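Local coordinates for protein nucleoporin nup120 (Schizosaccharomyces pombe, PDB 4GQ2) that serves as a structural constituent of the nuclear pore complex, a scaffold nucleoporin that may also dock transiently associated nuclear transport factors, at residues Pro286-Asp291 and Ile298-Pro303; Leu347-Leu352 and Leu521-Asp526; Leu363-Trp368 and Ile376-Leu381. One frame throughout, in Å; residues are numbered along the deposited sequence.

Overall arrangement
All three contacts lie in the beta-propeller region, their centres 9 to 12 Å apart. Contacts 1 and 3 are buried antiparallel hairpins of two different blades, built on backbone hydrogen bonds with largely apolar residues on their faces. Contact 2 is only partly buried and joins strands far apart in sequence that run nearly parallel; polar side chains, not paired backbones, carry its bonds. Strand 346-354 is the common element: it bonds edge to edge with strand 361-370 of contact 3, while Phe350 and Leu347 pack on the hairpin of contact 1. Contact 3 is nested within the long loop that contact 2 closes, whereas contact 1 precedes both.

Contact 1. Residues Pro286-Asp291 and Ile298-Pro303; sequences PYLTSD and IALYYP
Tyr287 reaches along the neighbouring strand with its ring, while Tyr287 O accepts a hydrogen bond from Tyr301 N (3.1 Å). Its CB carries CG beside the backbone N and anti to the carbonyl carbon (chi1 -84°), which sends the ring along the hairpin to the end of the partner strand. Moving outward, CD2 comes within 3.4 Å of Tyr301 O, which lies in the ring plane at the edge. CE2 then meets Pro303 CD at 3.8 Å, and OH passes Pro303 CG at 3.9 Å, the two side chains crossing at about a right angle. A long flat phenol suits this place because its edge can follow both a carbonyl and a proline ring.

Farther along, Thr289 and Ala299 form a hydrogen-bonded pair. Thr289 N donates to Ala299 O, and the return bond from Ala299 N to Thr289 O is shorter, at 2.8 Å. On this pair's face Thr289 CG2 rests 3.9 Å from Ala299 CB; the small alanine and branched threonine leave room for Phe350 of strand 346-354, which packs on both. The other face is apolar. Leu288 and Leu300, a non-hydrogen-bonded pair, lie side by side and point the same way, with Leu288 CD2 3.8 Å from Leu300 CD1. The same Leu288 methyl also meets Ile298 CG2 at 4.1 Å, and branched aliphatic residues suit this face because Val251 and Leu253 of strand 249-254 close over it. The hydroxyl of Tyr301 is bonded to the carbonyl of His307, in the next turn of the chain. An antiparallel beta hairpin opening a four-stranded sheet, with neighbouring sheets packed on its two faces, is the arrangement of a beta-propeller blade.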
loop_
_atom_site.group_PDB
_atom_site.type_symbol
_atom_site.label_atom_id
_atom_site.label_comp_id
_atom_site.label_asym_id
_atom_site.label_seq_id
_atom_site.Cartn_x
_atom_site.Cartn_y
_atom_site.Cartn_z
ATOM N N PRO A 286 7.788 -38.334 -0.931
ATOM C CA PRO A 286 6.856 -39.247 -0.266
ATOM C C PRO A 286 6.134 -40.172 -1.252
ATOM O O PRO A 286 5.854 -39.782 -2.389
ATOM C CB PRO A 286 5.860 -38.306 0.435
ATOM C CG PRO A 286 6.007 -36.989 -0.244
ATOM C CD PRO A 286 7.433 -36.919 -0.705
ATOM N N TYR A 287 5.867 -41.396 -0.806
ATOM C CA TYR A 287 5.185 -42.411 -1.603
ATOM C C TYR A 287 3.806 -42.692 -1.030
ATOM O O TYR A 287 2.927 -43.190 -1.729
ATOM C CB TYR A 287 5.979 -43.713 -1.586
ATOM C CG TYR A 287 7.096 -43.814 -2.593
ATOM C CD1 TYR A 287 8.373 -43.355 -2.292
ATOM C CD2 TYR A 287 6.883 -44.407 -3.839
ATOM C CE1 TYR A 287 9.404 -43.465 -3.209
ATOM C CE2 TYR A 287 7.908 -44.519 -4.767
ATOM C CZ TYR A 287 9.165 -44.046 -4.445
ATOM O OH TYR A 287 10.185 -44.146 -5.361
ATOM N N LEU A 288 3.630 -42.379 0.251
ATOM C CA LEU A 288 2.401 -42.689 0.957
ATOM C C LEU A 288 1.767 -41.460 1.584
ATOM O O LEU A 288 2.467 -40.572 2.077
ATOM C CB LEU A 288 2.669 -43.722 2.058
ATOM C CG LEU A 288 3.083 -45.148 1.684
ATOM C CD1 LEU A 288 3.263 -45.978 2.949
ATOM C CD2 LEU A 288 2.070 -45.806 0.755
ATOM N N THR A 289 0.437 -41.418 1.558
ATOM C CA THR A 289 -0.330 -40.487 2.389
ATOM C C THR A 289 -1.694 -41.074 2.760
ATOM O O THR A 289 -2.218 -41.931 2.049
ATOM C CB THR A 289 -0.501 -39.102 1.724
ATOM O OG1 THR A 289 -0.797 -38.124 2.731
ATOM C CG2 THR A 289 -1.621 -39.121 0.682
ATOM N N SER A 290 -2.258 -40.614 3.874
ATOM C CA SER A 290 -3.582 -41.058 4.298
ATOM C C SER A 290 -4.551 -39.887 4.362
ATOM O O SER A 290 -4.126 -38.737 4.491
ATOM C CB SER A 290 -3.514 -41.768 5.650
ATOM O OG SER A 290 -3.451 -40.849 6.725
ATOM N N ASP A 291 -5.847 -40.178 4.264
ATOM C CA ASP A 291 -6.856 -39.128 4.319
ATOM C C ASP A 291 -7.052 -38.644 5.749
ATOM O O ASP A 291 -6.937 -39.420 6.701
ATOM C CB ASP A 291 -8.176 -39.566 3.673
ATOM C CG ASP A 291 -8.842 -40.705 4.409
ATOM O OD1 ASP A 291 -8.195 -41.755 4.594
ATOM O OD2 ASP A 291 -10.021 -40.550 4.794
ATOM N N ILE A 298 -5.579 -44.964 2.039
ATOM C CA ILE A 298 -4.166 -44.754 1.785
ATOM C C ILE A 298 -3.959 -44.540 0.298
ATOM O O ILE A 298 -4.397 -45.349 -0.514
ATOM C CB ILE A 298 -3.329 -45.975 2.238
ATOM C CG1 ILE A 298 -3.263 -46.038 3.764
ATOM C CG2 ILE A 298 -1.917 -45.924 1.670
ATOM C CD1 ILE A 298 -3.114 -47.438 4.310
ATOM N N ALA A 299 -3.295 -43.441 -0.048
ATOM C CA ALA A 299 -2.873 -43.205 -1.414
ATOM C C ALA A 299 -1.413 -43.611 -1.565
ATOM O O ALA A 299 -0.597 -43.382 -0.669
ATOM C CB ALA A 299 -3.079 -41.751 -1.798
ATOM N N LEU A 300 -1.100 -44.223 -2.702
ATOM C CA LEU A 300 0.227 -44.764 -2.957
ATOM C C LEU A 300 0.657 -44.436 -4.381
ATOM O O LEU A 300 -0.143 -44.533 -5.316
ATOM C CB LEU A 300 0.246 -46.279 -2.694
ATOM C CG LEU A 300 1.305 -47.194 -3.326
ATOM C CD1 LEU A 300 2.718 -46.872 -2.855
ATOM C CD2 LEU A 300 0.968 -48.651 -3.042
ATOM N N TYR A 301 1.923 -44.049 -4.525
ATOM C CA TYR A 301 2.474 -43.581 -5.793
ATOM C C TYR A 301 3.389 -44.601 -6.458
ATOM O O TYR A 301 4.228 -45.217 -5.793
ATOM C CB TYR A 301 3.253 -42.282 -5.579
ATOM C CG TYR A 301 3.874 -41.709 -6.833
ATOM C CD1 TYR A 301 3.081 -41.332 -7.915
ATOM C CD2 TYR A 301 5.257 -41.516 -6.931
ATOM C CE1 TYR A 301 3.641 -40.793 -9.063
ATOM C CE2 TYR A 301 5.827 -40.966 -8.078
ATOM C CZ TYR A 301 5.010 -40.610 -9.136
ATOM O OH TYR A 301 5.547 -40.069 -10.275
ATOM N N TYR A 302 3.219 -44.748 -7.772
ATOM C CA TYR A 302 4.045 -45.623 -8.599
ATOM C C TYR A 302 4.739 -44.793 -9.671
ATOM O O TYR A 302 4.071 -44.253 -10.558
ATOM C CB TYR A 302 3.189 -46.671 -9.310
ATOM C CG TYR A 302 2.618 -47.773 -8.447
ATOM C CD1 TYR A 302 1.428 -47.585 -7.742
ATOM C CD2 TYR A 302 3.241 -49.024 -8.374
ATOM C CE1 TYR A 302 0.887 -48.598 -6.967
ATOM C CE2 TYR A 302 2.703 -50.046 -7.602
ATOM C CZ TYR A 302 1.527 -49.826 -6.903
ATOM O OH TYR A 302 0.979 -50.826 -6.132
ATOM N N PRO A 303 6.075 -44.681 -9.597
ATOM C CA PRO A 303 6.836 -44.030 -10.668
ATOM C C PRO A 303 6.711 -44.769 -12.004
ATOM O O PRO A 303 6.542 -45.991 -12.026
ATOM C CB PRO A 303 8.278 -44.091 -10.161
ATOM C CG PRO A 303 8.150 -44.167 -8.675
ATOM C CD PRO A 303 6.911 -44.976 -8.420
#

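Contact 2. Residues Leu347-Leu352 and Leu521-Asp526; sequences LSDFQL and LSINFD
Asp349 and Gln351 each offer a side-chain oxygen to a backbone N-H of strand 520-525. Ile523 N points almost straight at Asp349 OD2, 3.0 Å away, meeting it on the anti side but 33° out of the carboxylate plane. Two residues on, Phe525 N reaches Gln351 OE1 at 2.8 Å in a nearly linear bond. Between these bonds the aliphatic part of Gln351 slides past Ile523 in the opposite direction, its CG 3.7 Å from Ile523 CD1; a side chain with both methylenes and an amide can serve both surroundings.

A second shell fixes the two acceptors. Asp349 OD1 receives Phe350 N from above the carboxylate plane at 2.7 Å. The Gln351 chain bends at chi2 (-80°), bringing NE2 back within 3.0 Å of Phe350 O, which it meets from above the carbonyl plane. This orients the amide with OE1 across the gap, where His292 NE2 is a further donor. Farther out, classic beta bulges occur in both strands: Ser348 and Asp349 face Ala367, and Leu521 and Ser522 face Asn535.

These are the two outermost strands of one mixed propeller sheet, axes 5.9 Å apart and nearly parallel; a carboxylate and an amide replace backbone pairing between them. Two N-H donors around the Asp349 carboxylate are consistent with its carrying a negative charge.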
loop_
_atom_site.group_PDB
_atom_site.type_symbol
_atom_site.label_atom_id
_atom_site.label_comp_id
_atom_site.label_asym_id
_atom_site.label_seq_id
_atom_site.Cartn_x
_atom_site.Cartn_y
_atom_site.Cartn_z
ATOM N N LEU A 347 7.579 -35.594 -8.742
ATOM C CA LEU A 347 6.608 -35.510 -7.670
ATOM C C LEU A 347 7.275 -34.877 -6.460
ATOM O O LEU A 347 8.340 -35.318 -6.028
ATOM C CB LEU A 347 6.077 -36.902 -7.307
ATOM C CG LEU A 347 5.002 -36.941 -6.224
ATOM C CD1 LEU A 347 3.800 -36.133 -6.676
ATOM C CD2 LEU A 347 4.587 -38.367 -5.901
ATOM N N SER A 348 6.650 -33.832 -5.929
ATOM C CA SER A 348 7.120 -33.212 -4.699
ATOM C C SER A 348 6.354 -33.754 -3.494
ATOM O O SER A 348 6.953 -34.091 -2.475
ATOM C CB SER A 348 6.988 -31.689 -4.775
ATOM O OG SER A 348 7.068 -31.106 -3.483
ATOM N N ASP A 349 5.030 -33.838 -3.620
ATOM C CA ASP A 349 4.180 -34.211 -2.502
ATOM C C ASP A 349 2.756 -34.400 -3.004
ATOM O O ASP A 349 2.438 -34.025 -4.136
ATOM C CB ASP A 349 4.220 -33.113 -1.429
ATOM C CG ASP A 349 3.801 -33.606 -0.055
ATOM O OD1 ASP A 349 3.403 -34.783 0.089
ATOM O OD2 ASP A 349 3.872 -32.802 0.897
ATOM N N PHE A 350 1.899 -34.981 -2.165
ATOM C CA PHE A 350 0.481 -35.127 -2.495
ATOM C C PHE A 350 -0.358 -35.366 -1.241
ATOM O O PHE A 350 0.163 -35.797 -0.211
ATOM C CB PHE A 350 0.256 -36.216 -3.570
ATOM C CG PHE A 350 0.637 -37.609 -3.138
ATOM C CD1 PHE A 350 1.966 -38.007 -3.109
ATOM C CD2 PHE A 350 -0.342 -38.531 -2.783
ATOM C CE1 PHE A 350 2.316 -39.290 -2.714
ATOM C CE2 PHE A 350 0.000 -39.817 -2.388
ATOM C CZ PHE A 350 1.332 -40.197 -2.355
ATOM N N GLN A 351 -1.645 -35.046 -1.317
ATOM C CA GLN A 351 -2.567 -35.278 -0.203
ATOM C C GLN A 351 -3.803 -36.041 -0.676
ATOM O O GLN A 351 -4.099 -36.062 -1.869
ATOM C CB GLN A 351 -3.006 -33.960 0.447
ATOM C CG GLN A 351 -1.899 -33.148 1.080
ATOM C CD GLN A 351 -1.499 -33.655 2.443
ATOM O OE1 GLN A 351 -2.037 -33.217 3.458
ATOM N NE2 GLN A 351 -0.547 -34.582 2.479
ATOM N N LEU A 352 -4.526 -36.635 0.271
ATOM C CA LEU A 352 -5.750 -37.372 -0.024
ATOM C C LEU A 352 -6.878 -36.960 0.919
ATOM O O LEU A 352 -6.679 -36.864 2.134
ATOM C CB LEU A 352 -5.493 -38.882 0.063
ATOM C CG LEU A 352 -6.660 -39.860 -0.083
ATOM C CD1 LEU A 352 -7.191 -39.885 -1.510
ATOM C CD2 LEU A 352 -6.229 -41.253 0.358
ATOM N N LEU A 521 8.104 -27.456 -1.612
ATOM C CA LEU A 521 8.714 -28.363 -0.637
ATOM C C LEU A 521 7.721 -29.380 -0.107
ATOM O O LEU A 521 8.047 -30.559 0.025
ATOM C CB LEU A 521 9.346 -27.600 0.535
ATOM C CG LEU A 521 10.422 -26.555 0.234
ATOM C CD1 LEU A 521 10.789 -25.797 1.505
ATOM C CD2 LEU A 521 11.661 -27.179 -0.390
ATOM N N SER A 522 6.517 -28.917 0.213
ATOM C CA SER A 522 5.473 -29.796 0.699
ATOM C C SER A 522 4.116 -29.150 0.519
ATOM O O SER A 522 4.031 -27.964 0.197
ATOM C CB SER A 522 5.687 -30.116 2.174
ATOM O OG SER A 522 5.298 -29.018 2.981
ATOM N N ILE A 523 3.067 -29.954 0.721
ATOM C CA ILE A 523 1.689 -29.476 0.809
ATOM C C ILE A 523 0.980 -30.163 1.988
ATOM O O ILE A 523 1.333 -31.287 2.364
ATOM C CB ILE A 523 0.896 -29.664 -0.514
ATOM C CG1 ILE A 523 0.671 -31.149 -0.840
ATOM C CG2 ILE A 523 1.574 -28.942 -1.678
ATOM C CD1 ILE A 523 -0.441 -31.383 -1.847
ATOM N N ASN A 524 0.008 -29.477 2.589
ATOM C CA ASN A 524 -0.746 -30.028 3.714
ATOM C C ASN A 524 -2.197 -29.620 3.655
ATOM O O ASN A 524 -2.506 -28.426 3.597
ATOM C CB ASN A 524 -0.192 -29.552 5.059
ATOM C CG ASN A 524 1.241 -29.962 5.288
ATOM O OD1 ASN A 524 2.162 -29.170 5.073
ATOM N ND2 ASN A 524 1.444 -31.201 5.740
ATOM N N PHE A 525 -3.085 -30.611 3.680
ATOM C CA PHE A 525 -4.506 -30.349 3.825
ATOM C C PHE A 525 -4.774 -30.108 5.298
ATOM O O PHE A 525 -4.315 -30.864 6.153
ATOM C CB PHE A 525 -5.346 -31.520 3.306
ATOM C CG PHE A 525 -6.832 -31.299 3.414
ATOM C CD1 PHE A 525 -7.503 -30.504 2.485
ATOM C CD2 PHE A 525 -7.566 -31.893 4.437
ATOM C CE1 PHE A 525 -8.874 -30.299 2.577
ATOM C CE2 PHE A 525 -8.936 -31.689 4.537
ATOM C CZ PHE A 525 -9.589 -30.891 3.606
ATOM N N ASP A 526 -5.484 -29.026 5.586
ATOM C CA ASP A 526 -5.902 -28.722 6.936
ATOM C C ASP A 526 -7.392 -29.012 6.995
ATOM O O ASP A 526 -8.180 -28.334 6.328
ATOM C CB ASP A 526 -5.613 -27.258 7.274
ATOM C CG ASP A 526 -5.988 -26.891 8.704
ATOM O OD1 ASP A 526 -6.359 -27.782 9.493
ATOM O OD2 ASP A 526 -5.902 -25.695 9.046
#

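Contact 3. Residues Leu363-Trp368 and Ile376-Leu381; sequences LLIIAW and IQKCNL
Gln377 turns CG beside its backbone N (chi1 -61°) and then runs extended, while Trp368 takes a similar first torsion (chi1 -63°); together they bring the amide OE1 to the indole edge. Trp368 NE1 donates a weak hydrogen bond to Gln377 OE1 at 3.1 Å, with ring and amide planes 68° apart. Glutamine suits the spot because its amide also has N-H groups, and NE2 makes a weak bond to Ser336 O. Ile366 CG2 covers part of one indole face.

Along the backbone the hairpin is regular. Ile366 and Gln377 exchange backbone bonds, each 2.8 Å from N to O, and Leu364 pairs with Cys379 in the same way. On the other face Ile365 CG2 meets Ile376 CG2 at 4.1 Å. Lys378 lies alongside Ile365, its CG 3.9 Å from Ile365 CG1, a long aliphatic stem at a partly exposed place.

Strand 346-354 bonds to the far edge of strand 361-370, and strand 390-395 follows strand 373-382. Ile543 of strand 539-544 packs on Ile365, Ile376 and Lys378, whereas Leu364 on the opposite face touches Phe350 and Ala299.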
loop_
_atom_site.group_PDB
_atom_site.type_symbol
_atom_site.label_atom_id
_atom_site.label_comp_id
_atom_site.label_asym_id
_atom_site.label_seq_id
_atom_site.Cartn_x
_atom_site.Cartn_y
_atom_site.Cartn_z
ATOM N N LEU A 363 -10.588 -37.006 -3.044
ATOM C CA LEU A 363 -9.877 -35.884 -3.643
ATOM C C LEU A 363 -8.373 -36.027 -3.439
ATOM O O LEU A 363 -7.895 -36.129 -2.304
ATOM C CB LEU A 363 -10.383 -34.563 -3.052
ATOM C CG LEU A 363 -9.702 -33.246 -3.432
ATOM C CD1 LEU A 363 -9.631 -33.051 -4.940
ATOM C CD2 LEU A 363 -10.430 -32.090 -2.766
ATOM N N LEU A 364 -7.635 -36.037 -4.545
ATOM C CA LEU A 364 -6.181 -36.157 -4.500
ATOM C C LEU A 364 -5.497 -34.909 -5.056
ATOM O O LEU A 364 -5.600 -34.609 -6.250
ATOM C CB LEU A 364 -5.705 -37.408 -5.252
ATOM C CG LEU A 364 -4.215 -37.761 -5.112
ATOM C CD1 LEU A 364 -3.939 -38.462 -3.790
ATOM C CD2 LEU A 364 -3.738 -38.624 -6.273
ATOM N N ILE A 365 -4.809 -34.188 -4.176
ATOM C CA ILE A 365 -4.043 -32.999 -4.561
ATOM C C ILE A 365 -2.579 -33.397 -4.731
ATOM O O ILE A 365 -2.000 -34.053 -3.864
ATOM C CB ILE A 365 -4.178 -31.858 -3.521
ATOM C CG1 ILE A 365 -5.655 -31.562 -3.238
ATOM C CG2 ILE A 365 -3.482 -30.592 -4.010
ATOM C CD1 ILE A 365 -5.919 -30.992 -1.860
ATOM N N ILE A 366 -1.994 -33.001 -5.854
ATOM C CA ILE A 366 -0.636 -33.388 -6.208
ATOM C C ILE A 366 0.190 -32.158 -6.558
ATOM O O ILE A 366 -0.273 -31.299 -7.309
ATOM C CB ILE A 366 -0.626 -34.328 -7.435
ATOM C CG1 ILE A 366 -1.742 -35.379 -7.342
ATOM C CG2 ILE A 366 0.738 -34.980 -7.598
ATOM C CD1 ILE A 366 -1.991 -36.137 -8.631
ATOM N N ALA A 367 1.413 -32.093 -6.029
ATOM C CA ALA A 367 2.369 -31.023 -6.346
ATOM C C ALA A 367 3.547 -31.543 -7.167
ATOM O O ALA A 367 4.210 -32.513 -6.782
ATOM C CB ALA A 367 2.876 -30.355 -5.070
ATOM N N TRP A 368 3.806 -30.875 -8.287
ATOM C CA TRP A 368 4.887 -31.240 -9.192
ATOM C C TRP A 368 5.967 -30.209 -9.196
ATOM O O TRP A 368 5.699 -29.012 -9.103
ATOM C CB TRP A 368 4.350 -31.453 -10.605
ATOM C CG TRP A 368 3.376 -32.598 -10.660
ATOM C CD1 TRP A 368 1.988 -32.533 -10.614
ATOM C CD2 TRP A 368 3.690 -34.032 -10.720
ATOM N NE1 TRP A 368 1.437 -33.789 -10.661
ATOM C CE2 TRP A 368 2.400 -34.733 -10.727
ATOM C CE3 TRP A 368 4.867 -34.778 -10.785
ATOM C CZ2 TRP A 368 2.314 -36.121 -10.788
ATOM C CZ3 TRP A 368 4.770 -36.176 -10.845
ATOM C CH2 TRP A 368 3.523 -36.829 -10.848
ATOM N N ILE A 376 0.409 -27.590 -9.564
ATOM C CA ILE A 376 -0.501 -28.261 -8.646
ATOM C C ILE A 376 -1.686 -28.824 -9.427
ATOM O O ILE A 376 -2.269 -28.133 -10.271
ATOM C CB ILE A 376 -0.960 -27.332 -7.491
ATOM C CG1 ILE A 376 0.117 -27.231 -6.406
ATOM C CG2 ILE A 376 -2.215 -27.865 -6.821
ATOM C CD1 ILE A 376 1.275 -26.321 -6.744
ATOM N N GLN A 377 -2.022 -30.081 -9.143
ATOM C CA GLN A 377 -3.172 -30.739 -9.756
ATOM C C GLN A 377 -4.145 -31.252 -8.705
ATOM O O GLN A 377 -3.728 -31.777 -7.668
ATOM C CB GLN A 377 -2.723 -31.933 -10.598
ATOM C CG GLN A 377 -1.789 -31.628 -11.758
ATOM C CD GLN A 377 -1.331 -32.892 -12.465
ATOM O OE1 GLN A 377 -1.381 -33.987 -11.898
ATOM N NE2 GLN A 377 -0.879 -32.749 -13.708
ATOM N N LYS A 378 -5.439 -31.105 -8.984
ATOM C CA LYS A 378 -6.489 -31.764 -8.210
ATOM C C LYS A 378 -7.188 -32.822 -9.060
ATOM O O LYS A 378 -7.384 -32.633 -10.266
ATOM C CB LYS A 378 -7.525 -30.755 -7.725
ATOM C CG LYS A 378 -7.169 -30.036 -6.441
ATOM C CD LYS A 378 -8.308 -29.125 -6.003
ATOM C CE LYS A 378 -7.989 -28.446 -4.679
ATOM N NZ LYS A 378 -9.008 -27.430 -4.294
ATOM N N CYS A 379 -7.561 -33.930 -8.425
ATOM C CA CYS A 379 -8.382 -34.952 -9.061
ATOM C C CYS A 379 -9.585 -35.296 -8.203
ATOM O O CYS A 379 -9.441 -35.735 -7.058
ATOM C CB CYS A 379 -7.582 -36.229 -9.336
ATOM S SG CYS A 379 -8.610 -37.683 -9.695
ATOM N N ASN A 380 -10.769 -35.084 -8.770
ATOM C CA ASN A 380 -12.000 -35.591 -8.189
ATOM C C ASN A 380 -12.270 -36.991 -8.712
ATOM O O ASN A 380 -12.650 -37.175 -9.877
ATOM C CB ASN A 380 -13.179 -34.663 -8.494
ATOM C CG ASN A 380 -13.601 -33.841 -7.289
ATOM O OD1 ASN A 380 -13.565 -32.611 -7.321
ATOM N ND2 ASN A 380 -14.010 -34.520 -6.218
ATOM N N LEU A 381 -12.047 -37.976 -7.848
ATOM C CA LEU A 381 -12.297 -39.373 -8.185
ATOM C C LEU A 381 -13.563 -39.866 -7.492
ATOM O O LEU A 381 -13.838 -39.497 -6.344
ATOM C CB LEU A 381 -11.101 -40.244 -7.818
#